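Local structure of peptide chain release factor subunit 1 (Methanosarcina mazei, 3IR9) at residues K30-D35 against V65-E70; E124-A129 against V136-T141; E70-E75 against G154-I159; K46-E51 against R55-I60. The protein probably directs the termination of translation at the stop codons UAA, UAG and UGA as an archaeal release factor, of which this chain is the C-terminal domain. All blocks are in the same frame, centred on the assembly; numbering follows the deposited sequence.

How the contacts relate
All four contacts belong to the C-terminal domain and touch one mixed four-stranded sheet, whose strands run in the order 47-49, 156-160, 63-69, 135-139. Contact 1 lays helix 10-41 against strand 63-69; contact 2 brings helix 121-131 onto edge strand 135-139, their centres about 9 Å apart. Contact 3, its centre about 8 Å from that of contact 2, joins the loop after strand 63-69 to the start of strand 156-160 and shares Glu70 with contact 1. Contact 4, centre about 14 Å from that of contact 1, links edge strand 47-49 to helix 51-58, nested inside the loop contact 1 closes. Together they pack helices and a loop on one sheet, the core of this domain.

Contact 1 (K30-D35 against V65-E70); sequences KNAVRD and VLLLSE
Helix 30-35 passes strand 66-69 with its backbone closest at Val33 and Leu67, whose CA atoms lie 7.6 Å apart, and no hydrogen bond joins the two segments. Leu67 makes the whole bridge from the strand. Its CG stands anti to the carbonyl carbon (chi1 -59°), and chi2 at 96°, off the usual staggered values, sets CD2 against the helix; that one methyl does the touching. It rests on the backbone as much as on side chains: CD2 of Leu67 is 3.7 Å from the carbonyl O of Ala32 and 3.9 Å from CA of Val33. The two small helix side chains meet the same methyl a little farther out, Ala32 CB at 4.3 Å from Leu67 CD2 and Val33 CG2 at an equal 4.3 Å from it. Val33 also packs on Phe143 and on Glu145 of helix 144-151, while Ala32 also packs on Tyr4 of the second subunit. On the sheet side, Leu67 is bonded through its backbone to Ala157 of strand 156-160. All three touching residues are buried, in a seam of methyl against helix backbone and small apolar side chains, held by shape and by exclusion of water.

Contact 2 (E124-A129 against V136-T141); sequences EFSELA and VVFVST
Ala129 and Val136 form the tight end of this contact, where helix 124-129 and strand 136-139 run nearly antiparallel, at 151°, with their axes 9.9 Å apart at closest. The CB methyl of Ala129 meets Val136 CG2 at 3.6 Å, alkyl against alkyl, and this pair is also where the two backbones come nearest, the CA atoms being 6.6 Å apart. Val136 divides its two methyls between two helix residues. With CG1 anti to its backbone N (chi1 -163°), that branch is directed to Ser126, and the other branch, CG2, falls to Ala129.

One turn back along the helix the packing slackens. Ser126 OG stands 4.0 Å from Val136 CG1, and it approaches the Phe138 ring obliquely, 4.4 Å from CZ. Both partners are carbon; the hydrogen bond of the hydroxyl goes to the carbonyl O of Val122, one turn earlier in its own helix. Ser126 therefore offers the strand a side chain whose polar end is tied back to the helix. Phe138 is exposed, and its ring only grazes the helix, so this end forms the solvent side of the interface. Deeper in, Ala129 and Ser126 also touch Leu66 and Leu68 of strand 63-69, the parallel neighbour of strand 135-139. Helix 121-131 thus leads through a short turn into an edge strand and lies back over the same sheet, an antiparallel helix-strand pair in the alpha/beta core of eRF1 domain 3.

Contact 3 (E70-E75 against G154-I159); sequences EDLRAE and GGIAAI
Leu72 reaches across from a loop without regular structure to the start of strand 156-160, and its CA lies 6.4 Å from that of Gly155, the nearest backbone approach. From CB, which points toward the strand segment, the chain turns with CG anti to the carbonyl carbon (chi1 -61°), and CG comes to 3.6 Å from the carbonyl O of Gly155. Both methyls stay beside that oxygen. CD1 also looks on to Ile156 CG1 at 4.2 Å. CD2 is pressed closest, 3.0 Å from Gly155 O, and stands 3.5 Å from Gly154 O and 3.8 Å from Ile156 CG1. The leucine and isoleucine side chains cross at about a right angle.

Glycines suit this turn: both have positive phi, and at Gly155 a CB would run into Leu72 CD2. Its carbonyl O also takes a backbone hydrogen bond from Ser69 N, so the methyls of Leu72 crowd an oxygen that is already in use. Cut back to an alanine, Leu72 would lose CG and both methyls, which would probably open a gap over the Gly154 and Gly155 carbonyls and leave Ile156 CG1 without this apolar partner. Ile156 packs in turn on Leu68, Ile121 and Phe125. The loop thus packs on the glycine turn at the junction between the alpha/beta core and the three-stranded, zinc-bearing sheet (zinc on Cys81, Cys84, Cys106 and Cys109) of this C-terminal domain.

Contact 4 (K46-E51 against R55-I60); sequences KVAYGE and RANLEI
Glu51 OE2 is gripped by both terminal nitrogens of Arg55, NH1 at 3.1 Å and NH2 also at 3.1 Å, in a salt bridge; OE2 is also hydrogen-bonded to OG1 of Thr91. Both bonds from the arginine are bent, near 141° at the hydrogen, and they arrive differently: NH2 uses the anti lone pair of OE2, while NH1 comes from above the carboxylate plane. The two flat groups are nearly perpendicular, 81° apart, although the side chains run side by side, close enough to put Glu51 CG 3.1 Å from Arg55 NH2. Both leave their backbones with CG anti to N (chi1 176° for Glu51), and Arg55 bends at chi3 to bring its end group round to the acid. Beneath them runs the helical bond from Arg55 N to Glu51 O, 3.0 Å long. With a glutamine instead of Glu51, the guanidinium of Arg55 would probably lose this charge partner and be held by Glu124 alone of the two acids.

At the other end Ala48 turns its CB toward Asn57 in plain van der Waals contact. Gly50 sits at the N-cap position, with backbone angles in which a side chain would jam against the preceding carbonyl O. Strand 47-49 is the outermost strand of the sheet, beside strand 156-160, and helix 51-58 follows directly, its Arg55 bonded through NE to Glu124 of helix 121-131 and packed on Phe125 of that same helix.

Contact 1 (K30-D35 against V65-E70)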
loop_
_atom_site.group_PDB
_atom_site.type_symbol
_atom_site.label_atom_id
_atom_site.label_comp_id
_atom_site.label_asym_id
_atom_site.label_seq_id
_atom_site.Cartn_x
_atom_site.Cartn_y
_atom_site.Cartn_z
ATOM N N LYS A 30 18.075 0.199 -6.486
ATOM C CA LYS A 30 19.176 -0.665 -6.079
ATOM C C LYS A 30 20.506 -0.090 -6.536
ATOM O O LYS A 30 21.334 0.299 -5.716
ATOM C CB LYS A 30 19.009 -2.071 -6.656
ATOM C CG LYS A 30 18.016 -2.941 -5.907
ATOM C CD LYS A 30 18.060 -4.375 -6.425
ATOM C CE LYS A 30 17.160 -5.299 -5.613
ATOM N NZ LYS A 30 17.400 -6.730 -5.957
ATOM N N ASN A 31 20.705 -0.047 -7.851
ATOM C CA ASN A 31 21.937 0.476 -8.436
ATOM C C ASN A 31 22.363 1.805 -7.830
ATOM O O ASN A 31 23.554 2.091 -7.725
ATOM C CB ASN A 31 21.796 0.631 -9.952
ATOM C CG ASN A 31 21.675 -0.698 -10.663
ATOM O OD1 ASN A 31 21.434 -0.751 -11.871
ATOM N ND2 ASN A 31 21.839 -1.784 -9.916
ATOM N N ALA A 32 21.387 2.612 -7.427
ATOM C CA ALA A 32 21.669 3.920 -6.846
ATOM C C ALA A 32 22.283 3.816 -5.445
ATOM O O ALA A 32 23.276 4.486 -5.149
ATOM C CB ALA A 32 20.416 4.775 -6.826
ATOM N N VAL A 33 21.691 2.988 -4.585
ATOM C CA VAL A 33 22.258 2.756 -3.266
ATOM C C VAL A 33 23.655 2.172 -3.438
ATOM O O VAL A 33 24.609 2.589 -2.782
ATOM C CB VAL A 33 21.392 1.801 -2.412
ATOM C CG1 VAL A 33 21.991 1.657 -1.024
ATOM C CG2 VAL A 33 19.955 2.306 -2.318
ATOM N N ARG A 34 23.762 1.212 -4.350
ATOM C CA ARG A 34 25.023 0.537 -4.629
ATOM C C ARG A 34 26.088 1.522 -5.125
ATOM O O ARG A 34 27.243 1.470 -4.696
ATOM C CB ARG A 34 24.796 -0.610 -5.627
ATOM C CG ARG A 34 23.909 -1.733 -5.069
ATOM C CD ARG A 34 22.811 -2.164 -6.037
ATOM N NE ARG A 34 23.066 -3.444 -6.690
ATOM C CZ ARG A 34 22.666 -4.617 -6.211
ATOM N NH1 ARG A 34 22.007 -4.676 -5.060
ATOM N NH2 ARG A 34 22.931 -5.733 -6.876
ATOM N N ASP A 35 25.690 2.428 -6.013
ATOM C CA ASP A 35 26.605 3.446 -6.519
ATOM C C ASP A 35 27.034 4.409 -5.402
ATOM O O ASP A 35 28.155 4.918 -5.407
ATOM C CB ASP A 35 25.996 4.186 -7.722
ATOM C CG ASP A 35 25.924 3.312 -8.982
ATOM O OD1 ASP A 35 26.366 2.143 -8.941
ATOM O OD2 ASP A 35 25.423 3.798 -10.019
ATOM N N VAL A 65 23.672 13.259 -6.828
ATOM C CA VAL A 65 22.568 12.329 -6.577
ATOM C C VAL A 65 22.132 12.344 -5.107
ATOM O O VAL A 65 22.959 12.200 -4.206
ATOM C CB VAL A 65 22.950 10.877 -6.938
ATOM C CG1 VAL A 65 21.779 9.948 -6.680
ATOM C CG2 VAL A 65 23.402 10.775 -8.385
ATOM N N LEU A 66 20.831 12.511 -4.872
ATOM C CA LEU A 66 20.284 12.545 -3.514
ATOM C C LEU A 66 19.502 11.276 -3.179
ATOM O O LEU A 66 18.634 10.857 -3.943
ATOM C CB LEU A 66 19.384 13.769 -3.336
ATOM C CG LEU A 66 18.613 13.904 -2.022
ATOM C CD1 LEU A 66 19.555 14.040 -0.819
ATOM C CD2 LEU A 66 17.653 15.084 -2.110
ATOM N N LEU A 67 19.806 10.670 -2.035
ATOM C CA LEU A 67 19.130 9.441 -1.619
ATOM C C LEU A 67 18.318 9.606 -0.327
ATOM O O LEU A 67 18.846 10.013 0.707
ATOM C CB LEU A 67 20.132 8.287 -1.486
ATOM C CG LEU A 67 20.920 7.933 -2.753
ATOM C CD1 LEU A 67 22.284 8.608 -2.755
ATOM C CD2 LEU A 67 21.088 6.431 -2.888
ATOM N N LEU A 68 17.028 9.284 -0.407
ATOM C CA LEU A 68 16.102 9.388 0.723
ATOM C C LEU A 68 15.346 8.064 0.913
ATOM O O LEU A 68 14.837 7.496 -0.052
ATOM C CB LEU A 68 15.108 10.537 0.486
ATOM C CG LEU A 68 15.649 11.870 -0.057
ATOM C CD1 LEU A 68 14.539 12.885 -0.280
ATOM C CD2 LEU A 68 16.713 12.450 0.866
ATOM N N SER A 69 15.281 7.563 2.144
ATOM C CA SER A 69 14.542 6.325 2.406
ATOM C C SER A 69 13.041 6.568 2.317
ATOM O O SER A 69 12.564 7.673 2.566
ATOM C CB SER A 69 14.895 5.731 3.774
ATOM O OG SER A 69 14.367 4.421 3.919
ATOM N N GLU A 70 12.302 5.526 1.960
ATOM C CA GLU A 70 10.853 5.611 1.858
ATOM C C GLU A 70 10.246 5.603 3.264
ATOM O O GLU A 70 9.030 5.534 3.428
ATOM C CB GLU A 70 10.333 4.430 1.031
ATOM C CG GLU A 70 8.971 4.615 0.375
ATOM C CD GLU A 70 8.627 3.464 -0.565
ATOM O OE1 GLU A 70 9.351 3.271 -1.563
ATOM O OE2 GLU A 70 7.636 2.748 -0.304
#

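Contact 2 (E124-A129 against V136-T141)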
loop_
_atom_site.group_PDB
_atom_site.type_symbol
_atom_site.label_atom_id
_atom_site.label_comp_id
_atom_site.label_asym_id
_atom_site.label_seq_id
_atom_site.Cartn_x
_atom_site.Cartn_y
_atom_site.Cartn_z
ATOM N N GLU A 124 11.853 19.447 1.948
ATOM C CA GLU A 124 12.959 20.404 1.941
ATOM C C GLU A 124 14.124 19.948 1.074
ATOM O O GLU A 124 14.714 20.742 0.341
ATOM C CB GLU A 124 13.454 20.660 3.368
ATOM C CG GLU A 124 14.740 21.477 3.439
ATOM C CD GLU A 124 15.492 21.280 4.749
ATOM O OE1 GLU A 124 15.002 20.518 5.608
ATOM O OE2 GLU A 124 16.574 21.882 4.925
ATOM N N PHE A 125 14.450 18.662 1.166
ATOM C CA PHE A 125 15.626 18.116 0.498
ATOM C C PHE A 125 15.408 17.951 -1.001
ATOM O O PHE A 125 16.356 18.001 -1.782
ATOM C CB PHE A 125 16.055 16.800 1.161
ATOM C CG PHE A 125 16.736 16.988 2.501
ATOM C CD1 PHE A 125 16.301 17.960 3.390
ATOM C CD2 PHE A 125 17.803 16.184 2.875
ATOM C CE1 PHE A 125 16.922 18.130 4.618
ATOM C CE2 PHE A 125 18.425 16.350 4.105
ATOM C CZ PHE A 125 17.983 17.324 4.973
ATOM N N SER A 126 14.151 17.776 -1.396
ATOM C CA SER A 126 13.790 17.691 -2.806
ATOM C C SER A 126 13.724 19.081 -3.439
ATOM O O SER A 126 14.068 19.260 -4.609
ATOM C CB SER A 126 12.453 16.974 -2.958
ATOM O OG SER A 126 12.524 15.687 -2.378
ATOM N N GLU A 127 13.282 20.058 -2.650
ATOM C CA GLU A 127 13.278 21.458 -3.064
ATOM C C GLU A 127 14.703 21.917 -3.375
ATOM O O GLU A 127 14.953 22.550 -4.399
ATOM C CB GLU A 127 12.675 22.339 -1.962
ATOM C CG GLU A 127 11.275 21.926 -1.494
ATOM C CD GLU A 127 10.839 22.646 -0.218
ATOM O OE1 GLU A 127 9.627 22.639 0.095
ATOM O OE2 GLU A 127 11.710 23.220 0.474
ATOM N N LEU A 128 15.634 21.596 -2.481
ATOM C CA LEU A 128 17.033 21.953 -2.675
ATOM C C LEU A 128 17.657 21.146 -3.805
ATOM O O LEU A 128 18.382 21.695 -4.631
ATOM C CB LEU A 128 17.827 21.738 -1.390
ATOM C CG LEU A 128 17.286 22.443 -0.155
ATOM C CD1 LEU A 128 18.238 22.245 1.001
ATOM C CD2 LEU A 128 17.092 23.912 -0.455
ATOM N N ALA A 129 17.388 19.843 -3.834
ATOM C CA ALA A 129 17.869 19.004 -4.924
ATOM C C ALA A 129 17.488 19.646 -6.246
ATOM O O ALA A 129 18.348 19.938 -7.075
ATOM C CB ALA A 129 17.289 17.602 -4.828
ATOM N N VAL A 136 17.029 13.248 -7.910
ATOM C CA VAL A 136 16.313 12.793 -6.717
ATOM C C VAL A 136 15.848 11.334 -6.824
ATOM O O VAL A 136 14.997 11.004 -7.653
ATOM C CB VAL A 136 15.095 13.695 -6.413
ATOM C CG1 VAL A 136 14.625 13.483 -4.981
ATOM C CG2 VAL A 136 15.444 15.160 -6.647
ATOM N N VAL A 137 16.418 10.475 -5.976
ATOM C CA VAL A 137 16.088 9.048 -5.934
ATOM C C VAL A 137 15.497 8.632 -4.584
ATOM O O VAL A 137 15.993 9.034 -3.531
ATOM C CB VAL A 137 17.334 8.174 -6.181
ATOM C CG1 VAL A 137 17.040 6.724 -5.816
ATOM C CG2 VAL A 137 17.797 8.293 -7.623
ATOM N N PHE A 138 14.444 7.817 -4.618
ATOM C CA PHE A 138 13.827 7.309 -3.395
ATOM C C PHE A 138 14.158 5.838 -3.189
ATOM O O PHE A 138 14.443 5.124 -4.147
ATOM C CB PHE A 138 12.316 7.523 -3.425
ATOM C CG PHE A 138 11.914 8.970 -3.492
ATOM C CD1 PHE A 138 11.786 9.724 -2.334
ATOM C CD2 PHE A 138 11.668 9.578 -4.712
ATOM C CE1 PHE A 138 11.413 11.064 -2.394
ATOM C CE2 PHE A 138 11.298 10.914 -4.782
ATOM C CZ PHE A 138 11.170 11.657 -3.621
ATOM N N VAL A 139 14.128 5.386 -1.940
ATOM C CA VAL A 139 14.531 4.021 -1.640
ATOM C C VAL A 139 13.583 3.337 -0.661
ATOM O O VAL A 139 13.612 3.610 0.538
ATOM C CB VAL A 139 15.970 3.964 -1.090
ATOM C CG1 VAL A 139 16.316 2.553 -0.706
ATOM C CG2 VAL A 139 16.960 4.480 -2.118
ATOM N N SER A 140 12.746 2.443 -1.181
ATOM C CA SER A 140 11.829 1.687 -0.343
ATOM C C SER A 140 12.629 0.922 0.692
ATOM O O SER A 140 13.781 0.559 0.462
ATOM C CB SER A 140 11.004 0.705 -1.172
ATOM O OG SER A 140 11.728 -0.493 -1.384
ATOM N N THR A 141 12.004 0.688 1.835
ATOM C CA THR A 141 12.635 -0.019 2.931
ATOM C C THR A 141 12.436 -1.521 2.773
ATOM O O THR A 141 11.920 -2.189 3.670
ATOM C CB THR A 141 12.009 0.408 4.254
ATOM O OG1 THR A 141 12.594 -0.339 5.328
ATOM C CG2 THR A 141 10.496 0.159 4.219
#

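Contact 3 (E70-E75 against G154-I159)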
loop_
_atom_site.group_PDB
_atom_site.type_symbol
_atom_site.label_atom_id
_atom_site.label_comp_id
_atom_site.label_asym_id
_atom_site.label_seq_id
_atom_site.Cartn_x
_atom_site.Cartn_y
_atom_site.Cartn_z
ATOM N N GLU A 70 12.302 5.526 1.960
ATOM C CA GLU A 70 10.853 5.611 1.858
ATOM C C GLU A 70 10.246 5.603 3.264
ATOM O O GLU A 70 9.030 5.534 3.428
ATOM C CB GLU A 70 10.333 4.430 1.031
ATOM C CG GLU A 70 8.971 4.615 0.375
ATOM C CD GLU A 70 8.627 3.464 -0.565
ATOM O OE1 GLU A 70 9.351 3.271 -1.563
ATOM O OE2 GLU A 70 7.636 2.748 -0.304
ATOM N N ASP A 71 11.107 5.692 4.275
ATOM C CA ASP A 71 10.670 5.586 5.663
ATOM C C ASP A 71 10.910 6.828 6.513
ATOM O O ASP A 71 10.593 6.837 7.705
ATOM C CB ASP A 71 11.353 4.393 6.321
ATOM C CG ASP A 71 10.795 3.080 5.844
ATOM O OD1 ASP A 71 9.956 3.100 4.917
ATOM O OD2 ASP A 71 11.188 2.036 6.401
ATOM N N LEU A 72 11.477 7.862 5.903
ATOM C CA LEU A 72 11.786 9.100 6.608
ATOM C C LEU A 72 10.557 9.694 7.268
ATOM O O LEU A 72 9.693 10.265 6.597
ATOM C CB LEU A 72 12.356 10.134 5.646
ATOM C CG LEU A 72 13.649 9.779 4.927
ATOM C CD1 LEU A 72 13.902 10.814 3.852
ATOM C CD2 LEU A 72 14.806 9.708 5.911
ATOM N N ARG A 73 10.488 9.578 8.587
ATOM C CA ARG A 73 9.381 10.152 9.330
ATOM C C ARG A 73 9.874 11.309 10.194
ATOM O O ARG A 73 10.153 11.127 11.375
ATOM C CB ARG A 73 8.702 9.073 10.181
ATOM C CG ARG A 73 8.135 7.918 9.362
ATOM C CD ARG A 73 7.341 8.450 8.168
ATOM N NE ARG A 73 6.410 7.476 7.592
ATOM C CZ ARG A 73 6.469 7.011 6.344
ATOM N NH1 ARG A 73 7.422 7.419 5.515
ATOM N NH2 ARG A 73 5.568 6.137 5.921
ATOM N N ALA A 74 9.983 12.496 9.596
ATOM C CA ALA A 74 10.531 13.659 10.299
ATOM C C ALA A 74 10.281 14.984 9.577
ATOM O O ALA A 74 10.419 15.070 8.358
ATOM C CB ALA A 74 12.024 13.468 10.540
ATOM N N GLU A 75 9.927 16.020 10.337
ATOM C CA GLU A 75 9.686 17.339 9.759
ATOM C C GLU A 75 10.758 18.342 10.170
ATOM O O GLU A 75 11.398 18.201 11.212
ATOM C CB GLU A 75 8.324 17.890 10.188
ATOM C CG GLU A 75 7.272 16.854 10.499
ATOM C CD GLU A 75 6.007 17.488 11.037
ATOM O OE1 GLU A 75 5.811 17.485 12.272
ATOM O OE2 GLU A 75 5.219 18.015 10.224
ATOM N N GLY A 154 20.843 7.295 8.318
ATOM C CA GLY A 154 19.784 8.231 8.643
ATOM C C GLY A 154 18.698 8.281 7.585
ATOM O O GLY A 154 17.760 9.066 7.686
ATOM N N GLY A 155 18.818 7.439 6.567
ATOM C CA GLY A 155 17.812 7.378 5.522
ATOM C C GLY A 155 17.935 8.549 4.579
ATOM O O GLY A 155 16.975 8.933 3.916
ATOM N N ILE A 156 19.138 9.117 4.537
ATOM C CA ILE A 156 19.457 10.268 3.703
ATOM C C ILE A 156 20.925 10.191 3.306
ATOM O O ILE A 156 21.810 10.405 4.130
ATOM C CB ILE A 156 19.259 11.592 4.467
ATOM C CG1 ILE A 156 17.819 11.738 4.960
ATOM C CG2 ILE A 156 19.668 12.777 3.600
ATOM C CD1 ILE A 156 17.547 13.071 5.634
ATOM N N ALA A 157 21.195 9.878 2.048
ATOM C CA ALA A 157 22.570 9.793 1.585
ATOM C C ALA A 157 22.745 10.670 0.359
ATOM O O ALA A 157 21.810 11.341 -0.071
ATOM C CB ALA A 157 22.934 8.359 1.272
ATOM N N ALA A 158 23.945 10.667 -0.205
ATOM C CA ALA A 158 24.203 11.429 -1.416
ATOM C C ALA A 158 25.566 11.118 -2.019
ATOM O O ALA A 158 26.557 10.958 -1.305
ATOM C CB ALA A 158 24.061 12.932 -1.153
ATOM N N ILE A 159 25.593 11.010 -3.341
ATOM C CA ILE A 159 26.838 11.010 -4.085
ATOM C C ILE A 159 27.079 12.446 -4.529
ATOM O O ILE A 159 26.171 13.114 -5.031
ATOM C CB ILE A 159 26.758 10.089 -5.307
ATOM C CG1 ILE A 159 26.455 8.655 -4.867
ATOM C CG2 ILE A 159 28.047 10.159 -6.106
ATOM C CD1 ILE A 159 25.981 7.763 -5.996
#

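Contact 4 (K46-E51 against R55-I60)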
loop_
_atom_site.group_PDB
_atom_site.type_symbol
_atom_site.label_atom_id
_atom_site.label_comp_id
_atom_site.label_asym_id
_atom_site.label_seq_id
_atom_site.Cartn_x
_atom_site.Cartn_y
_atom_site.Cartn_z
ATOM N N LYS A 46 33.409 11.774 -1.995
ATOM C CA LYS A 46 32.380 12.179 -2.940
ATOM C C LYS A 46 31.024 11.644 -2.514
ATOM O O LYS A 46 30.136 11.441 -3.339
ATOM C CB LYS A 46 32.716 11.671 -4.339
ATOM C CG LYS A 46 33.912 12.364 -4.961
ATOM C CD LYS A 46 34.209 11.838 -6.358
ATOM C CE LYS A 46 33.082 12.134 -7.342
ATOM N NZ LYS A 46 32.003 11.103 -7.333
ATOM N N VAL A 47 30.875 11.406 -1.217
ATOM C CA VAL A 47 29.610 10.942 -0.678
ATOM C C VAL A 47 29.254 11.777 0.528
ATOM O O VAL A 47 30.026 12.632 0.956
ATOM C CB VAL A 47 29.668 9.470 -0.242
ATOM C CG1 VAL A 47 30.268 8.611 -1.345
ATOM C CG2 VAL A 47 30.456 9.331 1.054
ATOM N N ALA A 48 28.078 11.519 1.076
ATOM C CA ALA A 48 27.607 12.227 2.253
ATOM C C ALA A 48 26.284 11.618 2.657
ATOM O O ALA A 48 25.482 11.226 1.811
ATOM C CB ALA A 48 27.446 13.700 1.965
ATOM N N TYR A 49 26.061 11.524 3.958
ATOM C CA TYR A 49 24.855 10.893 4.466
ATOM C C TYR A 49 24.446 11.526 5.791
ATOM O O TYR A 49 25.252 12.180 6.457
ATOM C CB TYR A 49 25.062 9.381 4.610
ATOM C CG TYR A 49 26.399 9.000 5.215
ATOM C CD1 TYR A 49 26.543 8.858 6.589
ATOM C CD2 TYR A 49 27.513 8.785 4.411
ATOM C CE1 TYR A 49 27.761 8.513 7.148
ATOM C CE2 TYR A 49 28.737 8.440 4.961
ATOM C CZ TYR A 49 28.852 8.306 6.330
ATOM O OH TYR A 49 30.061 7.962 6.888
ATOM N N GLY A 50 23.187 11.348 6.166
ATOM C CA GLY A 50 22.682 11.959 7.375
ATOM C C GLY A 50 22.130 13.339 7.101
ATOM O O GLY A 50 22.597 14.047 6.209
ATOM N N GLU A 51 21.123 13.715 7.877
ATOM C CA GLU A 51 20.426 14.977 7.691
ATOM C C GLU A 51 21.355 16.185 7.642
ATOM O O GLU A 51 21.305 16.973 6.695
ATOM C CB GLU A 51 19.396 15.163 8.801
ATOM C CG GLU A 51 18.679 16.488 8.758
ATOM C CD GLU A 51 17.810 16.677 9.962
ATOM O OE1 GLU A 51 17.331 15.653 10.501
ATOM O OE2 GLU A 51 17.615 17.841 10.370
ATOM N N ARG A 55 22.456 18.026 4.142
ATOM C CA ARG A 55 21.800 19.333 4.016
ATOM C C ARG A 55 22.757 20.409 3.521
ATOM O O ARG A 55 22.442 21.142 2.585
ATOM C CB ARG A 55 21.144 19.793 5.330
ATOM C CG ARG A 55 20.426 21.134 5.189
ATOM C CD ARG A 55 19.676 21.566 6.443
ATOM N NE ARG A 55 18.425 20.839 6.642
ATOM C CZ ARG A 55 18.270 19.852 7.522
ATOM N NH1 ARG A 55 17.099 19.245 7.649
ATOM N NH2 ARG A 55 19.288 19.471 8.278
ATOM N N ALA A 56 23.925 20.489 4.152
ATOM C CA ALA A 56 24.913 21.524 3.851
ATOM C C ALA A 56 25.466 21.447 2.426
ATOM O O ALA A 56 25.890 22.453 1.852
ATOM C CB ALA A 56 26.050 21.476 4.868
ATOM N N ASN A 57 25.470 20.249 1.859
ATOM C CA ASN A 57 25.964 20.075 0.507
ATOM C C ASN A 57 24.939 20.559 -0.505
ATOM O O ASN A 57 25.290 21.177 -1.510
ATOM C CB ASN A 57 26.351 18.620 0.263
ATOM C CG ASN A 57 27.664 18.252 0.933
ATOM O OD1 ASN A 57 27.689 17.510 1.915
ATOM N ND2 ASN A 57 28.762 18.789 0.413
ATOM N N LEU A 58 23.668 20.303 -0.215
ATOM C CA LEU A 58 22.579 20.768 -1.071
ATOM C C LEU A 58 22.544 22.286 -1.140
ATOM O O LEU A 58 22.182 22.867 -2.168
ATOM C CB LEU A 58 21.241 20.247 -0.553
ATOM C CG LEU A 58 20.964 18.775 -0.843
ATOM C CD1 LEU A 58 19.875 18.242 0.071
ATOM C CD2 LEU A 58 20.590 18.584 -2.302
ATOM N N GLU A 59 22.921 22.920 -0.033
ATOM C CA GLU A 59 22.903 24.377 0.072
ATOM C C GLU A 59 24.103 25.007 -0.627
ATOM O O GLU A 59 24.289 26.218 -0.595
ATOM C CB GLU A 59 22.818 24.820 1.538
ATOM C CG GLU A 59 21.517 24.385 2.222
ATOM C CD GLU A 59 21.444 24.772 3.690
ATOM O OE1 GLU A 59 22.512 24.994 4.303
ATOM O OE2 GLU A 59 20.316 24.843 4.235
ATOM N N ILE A 60 24.905 24.175 -1.274
ATOM C CA ILE A 60 26.002 24.674 -2.078
ATOM C C ILE A 60 26.023 23.959 -3.419
ATOM O O ILE A 60 27.032 23.962 -4.126
ATOM C CB ILE A 60 27.354 24.541 -1.351
ATOM C CG1 ILE A 60 27.656 23.089 -1.004
ATOM C CG2 ILE A 60 27.339 25.352 -0.082
ATOM C CD1 ILE A 60 29.033 22.901 -0.421
#